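Solute Binding Protein, BlMnBP1 in complex with mannotriose (Bifidobacterium, PDB 6FUV) probably delivers beta-manno-oligosaccharides to an ABC transporter, binding mannotriose in the cleft between its two lobes. Local coordinates at residues A179-M184 and N389-K394; D69-R74 and D83-P88; A186-I191 and L385-G390. All coordinates share one frame; numbering follows the deposited sequence.

Contact 1 of 3, residues A179-M184 and N389-K394; sequences AEEWAM and NGNGKK. With BMA (beta-D-mannopyranose), chain B; BMA (beta-D-mannopyranose), chain C.
Beside the mannotriose site, Glu181, in the first turn of helix 181-185, meets Gly392 in the loop leading into helix 393-404. Gly392 N donates to Glu181 OE1 at 3.0 Å (N-H...O angle 156°), meeting the anti lone pair of that oxygen, the one turned away from OE2. Glu181 CG lies anti to the backbone N (chi1 -154°), and the extended chain beyond it carries the carboxylate to the loop. Glu181 OE1 also lies 2.8 Å from Gly390 O. Both are acceptors, so this pair is not a hydrogen bond. The backbones come close too: Gly392 CA makes a CH...O contact with Glu181 O at 3.5 Å. Met184 CB packs against Gly392 O at 3.7 Å, and Met184 also packs on helix 393-404.

The same turn of helix 181-185 supplies a sugar platform, as is common in carbohydrate-binding proteins. The mannose of chain B covers one face of Trp182, with its C2 over the ring centre, 3.6 Å above the plane. Glu180 CB and Ala183 CB back the opposite face, toward the rim. Trp182 NE1 approaches C6 of the chain C mannose at 3.5 Å and makes a weak hydrogen bond to Glu180 OE1. Trp249 meets the indole edge-to-face. At the other helix start, Asn391 OD1 accepts a capping bond from Lys394 N at 3.1 Å.

Contact 2 of 3, residues D69-R74 and D83-P88; sequences DSALTR and DIMMIP
This is a buried apolar contact within one lobe, where Ala71 and Leu72 of helix 67-77 lean on Met85 of strand 84-86 and Pro88 just beyond it. Ala71 is at the middle. Ala71 CB sits 3.6 Å from Pro88 CG and 3.9 Å from Met85 SD, so one methyl group touches both the proline ring and the thioether. Leu72 adds its CD2 branch, 3.9 Å from Pro88 CG. The leucine and proline side chains run past each other in opposite directions.

Strand 57-63, helix 67-77 and strand 84-86 form a beta-alpha-beta crossover. Strand 22-28 pairs in parallel with both strands and lies between them in the sheet, an order consistent with the periplasmic-binding-protein fold. The axes of the short segments 69-74 and 84-86 come within 9.7 Å, with 139° between their N-to-C directions.

Met85 CG stands between its backbone N and carbonyl carbon (chi1 71°), and a bend at chi3 brings the methyl group to the helix. Met85 CE reaches Arg74 CG at 4.0 Å. Only the aliphatic root of Arg74 takes part here. Its guanidinium group turns to Gln62 and Ser81 through hydrogen bonds and to Phe27 through a cation-pi contact. Phe99 and Leu75 also pack on Met85. Met86 O accepts a hydrogen bond from Tyr67 OH.

Contact 3 of 3, residues A186-I191 and L385-G390; sequences AWDQYI and LGINNG. With BMA (beta-D-mannopyranose), chain D.
Gln189 and Asn388 meet beside the chain D mannose. Gln189 NE2 donates to O2 of that sugar at 3.2 Å, with an N-H...O angle of 155°. Gln189 NE2 also donates to a water oxygen at 3.1 Å. The same water donates to Asn388 OD1 at 2.9 Å and lies near O6 of the mannose in a weak, long contact. The two side-chain amides are turned 31° from each other, and Gln189 CG packs 3.7 Å from Asn388 OD1. Ser134 bonds to Gln189 OE1, so both ends of this amide have partners.

Behind this first shell, Asn388 is tied to Asp188 twice. Asn388 N donates to Asp188 OD2 at 2.9 Å, coming from above the carboxylate plane, and Asn388 ND2 makes a weak bond to Asp188 O. Asn388 is the third residue of a type II beta turn running from Gly386 to Asn389, closed by Asn389 N to Gly386 O at 2.8 Å. The positive phi of 58° at Asn388 fits that position.

The carboxylate of Asp188 gathers further partners. A second water lies at Asp188 OD2, probably donating to it, and accepts the N-H of Gly390. Asp188 OD2 also forms a salt bridge with Lys394. Tyr228 OH binds Asp188 OD1. These partners probably keep the buried group charged. Farther out, Ile191 CD1 touches Ile387 CG2 at 3.9 Å, with Phe376 and Phe213 also against Ile387.

Overall arrangement
Contact 2 comes first along the chain and closes before the others open. It belongs to the lobe built on the larger mixed sheet. Contacts 1 and 3 lie in the other lobe, around helix 181-185. Segment 179-184 precedes 186-191, and both pair with 385-394 about 200 residues later, so contacts 1 and 3 end on the same piece of chain. Their centres are about 8 Å apart, they share Asn389 and Gly390, and one lysine of contact 1 reaches into contact 3. The centre of contact 2 is about 17 Å from that of contact 1 and about 19 Å from that of contact 3. Mannotriose lies between the lobes, consistent with a ligand-bound solute-binding protein.

Contact 1 of 3, residues A179-M184 and N389-K394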
loop_
_atom_site.group_PDB
_atom_site.type_symbol
_atom_site.label_atom_id
_atom_site.label_comp_id
_atom_site.label_asym_id
_atom_site.label_seq_id
_atom_site.Cartn_x
_atom_site.Cartn_y
_atom_site.Cartn_z
ATOM N N ALA A 179 10.314 -13.380 3.565
ATOM C CA ALA A 179 9.582 -14.002 4.664
ATOM C C ALA A 179 8.343 -13.224 5.077
ATOM O O ALA A 179 7.525 -13.757 5.817
ATOM C CB ALA A 179 10.477 -14.163 5.883
ATOM N N GLU A 180 8.157 -12.005 4.602
ATOM C CA GLU A 180 6.929 -11.263 4.853
ATOM C C GLU A 180 6.078 -11.373 3.600
ATOM O O GLU A 180 6.440 -10.858 2.550
ATOM C CB GLU A 180 7.221 -9.808 5.211
ATOM C CG GLU A 180 7.974 -9.633 6.477
ATOM C CD GLU A 180 7.155 -9.893 7.734
ATOM O OE1 GLU A 180 5.941 -9.750 7.684
ATOM O OE2 GLU A 180 7.744 -10.238 8.791
ATOM N N GLU A 181 4.943 -12.035 3.719
ATOM C CA GLU A 181 4.079 -12.192 2.563
ATOM C C GLU A 181 3.602 -10.840 2.035
ATOM O O GLU A 181 3.529 -10.634 0.831
ATOM C CB GLU A 181 2.894 -13.097 2.916
ATOM C CG GLU A 181 2.331 -13.808 1.665
ATOM C CD GLU A 181 0.917 -14.429 1.868
ATOM O OE1 GLU A 181 0.091 -14.339 0.905
ATOM O OE2 GLU A 181 0.661 -14.990 2.972
ATOM N N TRP A 182 3.184 -9.945 2.916
ATOM C CA TRP A 182 2.760 -8.614 2.484
ATOM C C TRP A 182 3.878 -7.910 1.720
ATOM O O TRP A 182 3.626 -7.202 0.745
ATOM C CB TRP A 182 2.277 -7.759 3.689
ATOM C CG TRP A 182 3.288 -7.469 4.741
ATOM C CD1 TRP A 182 3.443 -8.113 5.918
ATOM C CD2 TRP A 182 4.325 -6.509 4.671
ATOM N NE1 TRP A 182 4.476 -7.582 6.612
ATOM C CE2 TRP A 182 5.051 -6.603 5.851
ATOM C CE3 TRP A 182 4.701 -5.555 3.730
ATOM C CZ2 TRP A 182 6.177 -5.810 6.098
ATOM C CZ3 TRP A 182 5.784 -4.767 3.990
ATOM C CH2 TRP A 182 6.516 -4.902 5.162
ATOM N N ALA A 183 5.119 -8.105 2.145
ATOM C CA ALA A 183 6.220 -7.423 1.480
ATOM C C ALA A 183 6.391 -7.980 0.077
ATOM O O ALA A 183 6.716 -7.256 -0.859
ATOM C CB ALA A 183 7.509 -7.589 2.294
ATOM N N MET A 184 6.169 -9.275 -0.089
ATOM C CA MET A 184 6.219 -9.850 -1.426
ATOM C C MET A 184 5.001 -9.451 -2.245
ATOM O O MET A 184 5.119 -9.105 -3.417
ATOM C CB MET A 184 6.343 -11.358 -1.337
ATOM C CG MET A 184 7.711 -11.821 -0.810
ATOM S SD MET A 184 8.916 -12.299 -2.062
ATOM C CE MET A 184 9.558 -10.671 -2.455
ATOM N N ASN A 389 -4.197 -8.223 -3.581
ATOM C CA ASN A 389 -5.098 -8.721 -2.549
ATOM C C ASN A 389 -4.401 -9.442 -1.404
ATOM O O ASN A 389 -5.073 -10.025 -0.550
ATOM C CB ASN A 389 -6.125 -9.682 -3.157
ATOM C CG ASN A 389 -7.455 -9.035 -3.359
ATOM O OD1 ASN A 389 -8.432 -9.330 -2.651
ATOM N ND2 ASN A 389 -7.495 -8.078 -4.305
ATOM N N GLY A 390 -3.084 -9.424 -1.369
ATOM C CA GLY A 390 -2.317 -10.015 -0.309
ATOM C C GLY A 390 -1.644 -11.310 -0.691
ATOM O O GLY A 390 -0.838 -11.810 0.103
ATOM N N ASN A 391 -1.949 -11.883 -1.867
ATOM C CA ASN A 391 -1.290 -13.130 -2.263
ATOM C C ASN A 391 0.184 -12.870 -2.583
ATOM O O ASN A 391 0.553 -12.519 -3.712
ATOM C CB ASN A 391 -1.991 -13.775 -3.449
ATOM C CG ASN A 391 -1.361 -15.081 -3.841
ATOM O OD1 ASN A 391 -0.326 -15.440 -3.314
ATOM N ND2 ASN A 391 -1.984 -15.808 -4.778
ATOM N N GLY A 392 1.019 -13.003 -1.561
ATOM C CA GLY A 392 2.445 -12.885 -1.675
ATOM C C GLY A 392 3.119 -14.177 -2.031
ATOM O O GLY A 392 4.257 -14.177 -2.498
ATOM N N LYS A 393 2.412 -15.280 -1.808
ATOM C CA LYS A 393 2.939 -16.605 -2.126
ATOM C C LYS A 393 3.327 -16.717 -3.596
ATOM O O LYS A 393 4.386 -17.271 -3.918
ATOM C CB LYS A 393 1.903 -17.680 -1.775
ATOM C CG LYS A 393 2.391 -19.125 -2.004
ATOM C CD LYS A 393 3.720 -19.456 -1.344
ATOM C CE LYS A 393 4.027 -20.956 -1.331
ATOM N NZ LYS A 393 3.812 -21.548 -2.673
ATOM N N LYS A 394 2.459 -16.246 -4.508
ATOM C CA LYS A 394 2.837 -16.247 -5.923
ATOM C C LYS A 394 4.134 -15.479 -6.188
ATOM O O LYS A 394 4.883 -15.816 -7.128
ATOM C CB LYS A 394 1.719 -15.662 -6.752
ATOM C CG LYS A 394 1.456 -14.205 -6.534
ATOM C CD LYS A 394 0.495 -13.594 -7.611
ATOM C CE LYS A 394 0.346 -12.119 -7.453
ATOM N NZ LYS A 394 -0.459 -11.701 -6.342
HETATM C C1 BMA B . 3.146 -2.811 6.939
HETATM C C2 BMA B . 2.317 -3.838 6.123
HETATM C C3 BMA B . 2.068 -3.304 4.785
HETATM C C4 BMA B . 1.527 -1.856 4.783
HETATM C C5 BMA B . 2.362 -0.944 5.677
HETATM C C6 BMA B . 1.688 0.406 5.923
HETATM O O2 BMA B . 1.058 -4.043 6.700
HETATM O O3 BMA B . 1.190 -4.192 4.120
HETATM O O4 BMA B . 1.571 -1.353 3.413
HETATM O O5 BMA B . 2.495 -1.597 6.990
HETATM O O6 BMA B . 0.344 0.175 6.453
HETATM C C1 BMA C . 5.441 -2.572 11.580
HETATM C C2 BMA C . 5.492 -1.448 10.544
HETATM C C3 BMA C . 4.272 -1.596 9.605
HETATM C C4 BMA C . 4.306 -3.002 8.966
HETATM C C5 BMA C . 4.422 -4.084 10.049
HETATM C C6 BMA C . 4.571 -5.518 9.466
HETATM O O1 BMA C . 6.541 -2.429 12.377
HETATM O O2 BMA C . 6.662 -1.564 9.719
HETATM O O3 BMA C . 4.243 -0.529 8.681
HETATM O O4 BMA C . 3.114 -3.328 8.240
HETATM O O5 BMA C . 5.545 -3.800 10.919
HETATM O O6 BMA C . 4.418 -6.471 10.511
#

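Contact 2 of 3, residues D69-R74 and D83-P88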
loop_
_atom_site.group_PDB
_atom_site.type_symbol
_atom_site.label_atom_id
_atom_site.label_comp_id
_atom_site.label_asym_id
_atom_site.label_seq_id
_atom_site.Cartn_x
_atom_site.Cartn_y
_atom_site.Cartn_z
ATOM N N ASP A 69 -4.028 -11.175 7.600
ATOM C CA ASP A 69 -4.835 -12.322 7.966
ATOM C C ASP A 69 -5.536 -12.122 9.295
ATOM O O ASP A 69 -6.646 -12.608 9.471
ATOM C CB ASP A 69 -3.972 -13.586 8.018
ATOM C CG ASP A 69 -3.611 -14.119 6.636
ATOM O OD1 ASP A 69 -4.212 -13.657 5.648
ATOM O OD2 ASP A 69 -2.713 -14.996 6.551
ATOM N N SER A 70 -4.939 -11.405 10.249
ATOM C CA SER A 70 -5.595 -11.249 11.546
ATOM C C SER A 70 -6.899 -10.501 11.375
ATOM O O SER A 70 -7.893 -10.832 12.019
ATOM C CB SER A 70 -4.705 -10.502 12.555
ATOM O OG SER A 70 -3.455 -11.116 12.679
ATOM N N ALA A 71 -6.903 -9.463 10.519
ATOM C CA ALA A 71 -8.105 -8.633 10.343
ATOM C C ALA A 71 -9.225 -9.450 9.736
ATOM O O ALA A 71 -10.382 -9.330 10.155
ATOM C CB ALA A 71 -7.842 -7.380 9.456
ATOM N N LEU A 72 -8.893 -10.281 8.746
ATOM C CA LEU A 72 -9.874 -11.184 8.157
ATOM C C LEU A 72 -10.447 -12.105 9.228
ATOM O O LEU A 72 -11.657 -12.250 9.364
ATOM C CB LEU A 72 -9.231 -11.963 7.005
ATOM C CG LEU A 72 -8.990 -11.165 5.742
ATOM C CD1 LEU A 72 -8.236 -11.969 4.671
ATOM C CD2 LEU A 72 -10.300 -10.670 5.099
ATOM N N THR A 73 -9.590 -12.654 10.074
ATOM C CA THR A 73 -10.065 -13.495 11.159
ATOM C C THR A 73 -10.945 -12.692 12.101
ATOM O O THR A 73 -11.972 -13.184 12.562
ATOM C CB THR A 73 -8.864 -14.093 11.891
ATOM O OG1 THR A 73 -8.130 -14.913 11.002
ATOM C CG2 THR A 73 -9.273 -14.938 13.064
ATOM N N ARG A 74 -10.578 -11.444 12.376
ATOM C CA ARG A 74 -11.373 -10.620 13.284
ATOM C C ARG A 74 -12.763 -10.350 12.717
ATOM O O ARG A 74 -13.738 -10.291 13.460
ATOM C CB ARG A 74 -10.628 -9.306 13.557
ATOM C CG ARG A 74 -11.242 -8.457 14.597
ATOM C CD ARG A 74 -10.972 -9.027 15.956
ATOM N NE ARG A 74 -9.679 -8.583 16.424
ATOM C CZ ARG A 74 -9.494 -7.585 17.264
ATOM N NH1 ARG A 74 -10.525 -6.950 17.767
ATOM N NH2 ARG A 74 -8.276 -7.264 17.636
ATOM N N ASP A 83 -13.923 -1.223 16.862
ATOM C CA ASP A 83 -14.822 -0.257 16.256
ATOM C C ASP A 83 -14.275 0.358 14.983
ATOM O O ASP A 83 -15.039 0.580 14.046
ATOM C CB ASP A 83 -15.127 0.830 17.267
ATOM C CG ASP A 83 -15.687 0.280 18.551
ATOM O OD1 ASP A 83 -16.786 -0.232 18.507
ATOM O OD2 ASP A 83 -14.984 0.318 19.604
ATOM N N ILE A 84 -12.965 0.585 14.911
ATOM C CA ILE A 84 -12.274 0.936 13.688
ATOM C C ILE A 84 -11.229 -0.149 13.411
ATOM O O ILE A 84 -10.470 -0.546 14.305
ATOM C CB ILE A 84 -11.590 2.309 13.815
ATOM C CG1 ILE A 84 -12.555 3.410 14.227
ATOM C CG2 ILE A 84 -10.995 2.701 12.517
ATOM C CD1 ILE A 84 -11.884 4.589 14.954
ATOM N N MET A 85 -11.176 -0.627 12.183
ATOM C CA MET A 85 -10.029 -1.392 11.720
ATOM C C MET A 85 -9.558 -0.842 10.388
ATOM O O MET A 85 -10.279 -0.108 9.710
ATOM C CB MET A 85 -10.343 -2.873 11.574
ATOM C CG MET A 85 -11.241 -3.343 10.458
ATOM S SD MET A 85 -10.967 -5.107 10.138
ATOM C CE MET A 85 -11.750 -5.737 11.640
ATOM N N MET A 86 -8.365 -1.252 9.993
ATOM C CA MET A 86 -7.906 -1.087 8.622
ATOM C C MET A 86 -8.527 -2.175 7.763
ATOM O O MET A 86 -8.326 -3.363 8.013
ATOM C CB MET A 86 -6.388 -1.169 8.542
ATOM C CG MET A 86 -5.685 -0.107 9.327
ATOM S SD MET A 86 -6.288 1.554 8.992
ATOM C CE MET A 86 -4.975 2.457 9.944
ATOM N N ILE A 87 -9.276 -1.766 6.750
ATOM C CA ILE A 87 -10.075 -2.704 5.973
ATOM C C ILE A 87 -9.126 -3.691 5.310
ATOM O O ILE A 87 -8.218 -3.266 4.599
ATOM C CB ILE A 87 -10.944 -1.982 4.935
ATOM C CG1 ILE A 87 -11.917 -1.071 5.617
ATOM C CG2 ILE A 87 -11.636 -3.014 4.066
ATOM C CD1 ILE A 87 -12.785 -0.283 4.645
ATOM N N PRO A 88 -9.292 -4.994 5.507
ATOM C CA PRO A 88 -8.406 -5.967 4.855
ATOM C C PRO A 88 -8.890 -6.351 3.474
ATOM O O PRO A 88 -9.678 -5.618 2.906
ATOM C CB PRO A 88 -8.413 -7.128 5.859
ATOM C CG PRO A 88 -9.812 -7.080 6.488
ATOM C CD PRO A 88 -10.169 -5.613 6.519
#

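Contact 3 of 3, residues A186-I191 and L385-G390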
loop_
_atom_site.group_PDB
_atom_site.type_symbol
_atom_site.label_atom_id
_atom_site.label_comp_id
_atom_site.label_asym_id
_atom_site.label_seq_id
_atom_site.Cartn_x
_atom_site.Cartn_y
_atom_site.Cartn_z
ATOM N N ALA A 186 3.424 -6.843 -2.200
ATOM C CA ALA A 186 3.496 -5.450 -2.587
ATOM C C ALA A 186 4.031 -5.249 -3.997
ATOM O O ALA A 186 3.883 -4.151 -4.542
ATOM C CB ALA A 186 4.346 -4.706 -1.558
ATOM N N TRP A 187 4.647 -6.271 -4.603
ATOM C CA TRP A 187 5.077 -6.126 -5.991
ATOM C C TRP A 187 3.887 -5.935 -6.914
ATOM O O TRP A 187 4.037 -5.320 -7.976
ATOM C CB TRP A 187 5.931 -7.333 -6.432
ATOM C CG TRP A 187 7.369 -7.289 -5.925
ATOM C CD1 TRP A 187 7.819 -7.690 -4.719
ATOM C CD2 TRP A 187 8.515 -6.802 -6.617
ATOM N NE1 TRP A 187 9.159 -7.464 -4.605
ATOM C CE2 TRP A 187 9.624 -6.951 -5.779
ATOM C CE3 TRP A 187 8.714 -6.272 -7.856
ATOM C CZ2 TRP A 187 10.927 -6.547 -6.129
ATOM C CZ3 TRP A 187 10.017 -5.882 -8.217
ATOM C CH2 TRP A 187 11.101 -6.032 -7.348
ATOM N N ASP A 188 2.698 -6.377 -6.493
ATOM C CA ASP A 188 1.512 -6.183 -7.305
ATOM C C ASP A 188 1.207 -4.704 -7.496
ATOM O O ASP A 188 0.490 -4.338 -8.439
ATOM C CB ASP A 188 0.327 -6.903 -6.639
ATOM C CG ASP A 188 0.358 -8.430 -6.807
ATOM O OD1 ASP A 188 1.167 -8.894 -7.617
ATOM O OD2 ASP A 188 -0.408 -9.146 -6.078
ATOM N N GLN A 189 1.755 -3.853 -6.632
ATOM C CA GLN A 189 1.363 -2.453 -6.584
ATOM C C GLN A 189 1.919 -1.663 -7.752
ATOM O O GLN A 189 1.461 -0.556 -8.006
ATOM C CB GLN A 189 1.829 -1.845 -5.237
ATOM C CG GLN A 189 1.260 -2.494 -4.055
ATOM C CD GLN A 189 1.664 -1.902 -2.756
ATOM O OE1 GLN A 189 2.364 -0.910 -2.683
ATOM N NE2 GLN A 189 1.166 -2.487 -1.700
ATOM N N TYR A 190 2.854 -2.223 -8.478
ATOM C CA TYR A 190 3.589 -1.526 -9.504
ATOM C C TYR A 190 3.073 -1.832 -10.907
ATOM O O TYR A 190 3.462 -1.143 -11.872
ATOM C CB TYR A 190 5.069 -1.905 -9.401
ATOM C CG TYR A 190 5.712 -1.559 -8.108
ATOM C CD1 TYR A 190 5.663 -2.431 -7.067
ATOM C CD2 TYR A 190 6.360 -0.352 -7.910
ATOM C CE1 TYR A 190 6.249 -2.143 -5.846
ATOM C CE2 TYR A 190 6.931 -0.030 -6.704
ATOM C CZ TYR A 190 6.898 -0.946 -5.666
ATOM O OH TYR A 190 7.459 -0.649 -4.472
ATOM N N ILE A 191 2.120 -2.766 -11.049
ATOM C CA ILE A 191 1.876 -3.320 -12.390
ATOM C C ILE A 191 0.874 -2.537 -13.229
ATOM O O ILE A 191 0.674 -2.866 -14.394
ATOM C CB ILE A 191 1.421 -4.795 -12.304
ATOM C CG1 ILE A 191 0.068 -4.913 -11.607
ATOM C CG2 ILE A 191 2.478 -5.576 -11.580
ATOM C CD1 ILE A 191 -0.623 -6.233 -11.819
ATOM N N LEU A 385 -4.945 -15.582 -8.336
ATOM C CA LEU A 385 -3.716 -14.823 -8.342
ATOM C C LEU A 385 -3.695 -13.818 -7.206
ATOM O O LEU A 385 -2.609 -13.495 -6.711
ATOM C CB LEU A 385 -3.528 -14.125 -9.691
ATOM C CG LEU A 385 -3.151 -14.999 -10.867
ATOM C CD1 LEU A 385 -2.848 -14.202 -12.120
ATOM C CD2 LEU A 385 -1.979 -15.826 -10.537
ATOM N N GLY A 386 -4.856 -13.367 -6.742
ATOM C CA GLY A 386 -4.866 -12.399 -5.661
ATOM C C GLY A 386 -4.127 -11.097 -5.914
ATOM O O GLY A 386 -3.465 -10.561 -5.012
ATOM N N ILE A 387 -4.267 -10.555 -7.122
ATOM C CA ILE A 387 -3.542 -9.355 -7.526
ATOM C C ILE A 387 -3.926 -8.217 -6.601
ATOM O O ILE A 387 -5.102 -7.834 -6.508
ATOM C CB ILE A 387 -3.856 -9.018 -8.983
ATOM C CG1 ILE A 387 -3.409 -10.127 -9.944
ATOM C CG2 ILE A 387 -3.219 -7.727 -9.371
ATOM C CD1 ILE A 387 -1.958 -10.268 -10.127
ATOM N N ASN A 388 -2.927 -7.644 -5.940
ATOM C CA ASN A 388 -3.127 -6.561 -5.000
ATOM C C ASN A 388 -4.065 -6.933 -3.878
ATOM O O ASN A 388 -4.634 -6.045 -3.262
ATOM C CB ASN A 388 -3.653 -5.325 -5.713
ATOM C CG ASN A 388 -2.556 -4.486 -6.260
ATOM O OD1 ASN A 388 -1.583 -4.215 -5.578
ATOM N ND2 ASN A 388 -2.664 -4.132 -7.519
ATOM N N ASN A 389 -4.197 -8.223 -3.581
ATOM C CA ASN A 389 -5.098 -8.721 -2.549
ATOM C C ASN A 389 -4.401 -9.442 -1.404
ATOM O O ASN A 389 -5.073 -10.025 -0.550
ATOM C CB ASN A 389 -6.125 -9.682 -3.157
ATOM C CG ASN A 389 -7.455 -9.035 -3.359
ATOM O OD1 ASN A 389 -8.432 -9.330 -2.651
ATOM N ND2 ASN A 389 -7.495 -8.078 -4.305
ATOM N N GLY A 390 -3.084 -9.424 -1.369
ATOM C CA GLY A 390 -2.317 -10.015 -0.309
ATOM C C GLY A 390 -1.644 -11.310 -0.691
ATOM O O GLY A 390 -0.838 -11.810 0.103
HETATM C C1 BMA D . 0.285 -1.074 2.849
HETATM C C2 BMA D . 0.437 -0.021 1.766
HETATM C C3 BMA D . -0.892 0.226 1.030
HETATM C C4 BMA D . -1.494 -1.159 0.626
HETATM C C5 BMA D . -1.587 -2.056 1.837
HETATM C C6 BMA D . -2.204 -3.411 1.522
HETATM O O2 BMA D . 1.406 -0.514 0.815
HETATM O O3 BMA D . -0.795 1.097 -0.123
HETATM O O4 BMA D . -2.760 -1.011 0.093
HETATM O O5 BMA D . -0.276 -2.259 2.332
HETATM O O6 BMA D . -1.317 -4.134 0.704
HETATM O O HOH W 1 -0.872 -8.812 -3.507
HETATM O O HOH W 2 -1.028 -4.366 -2.691
#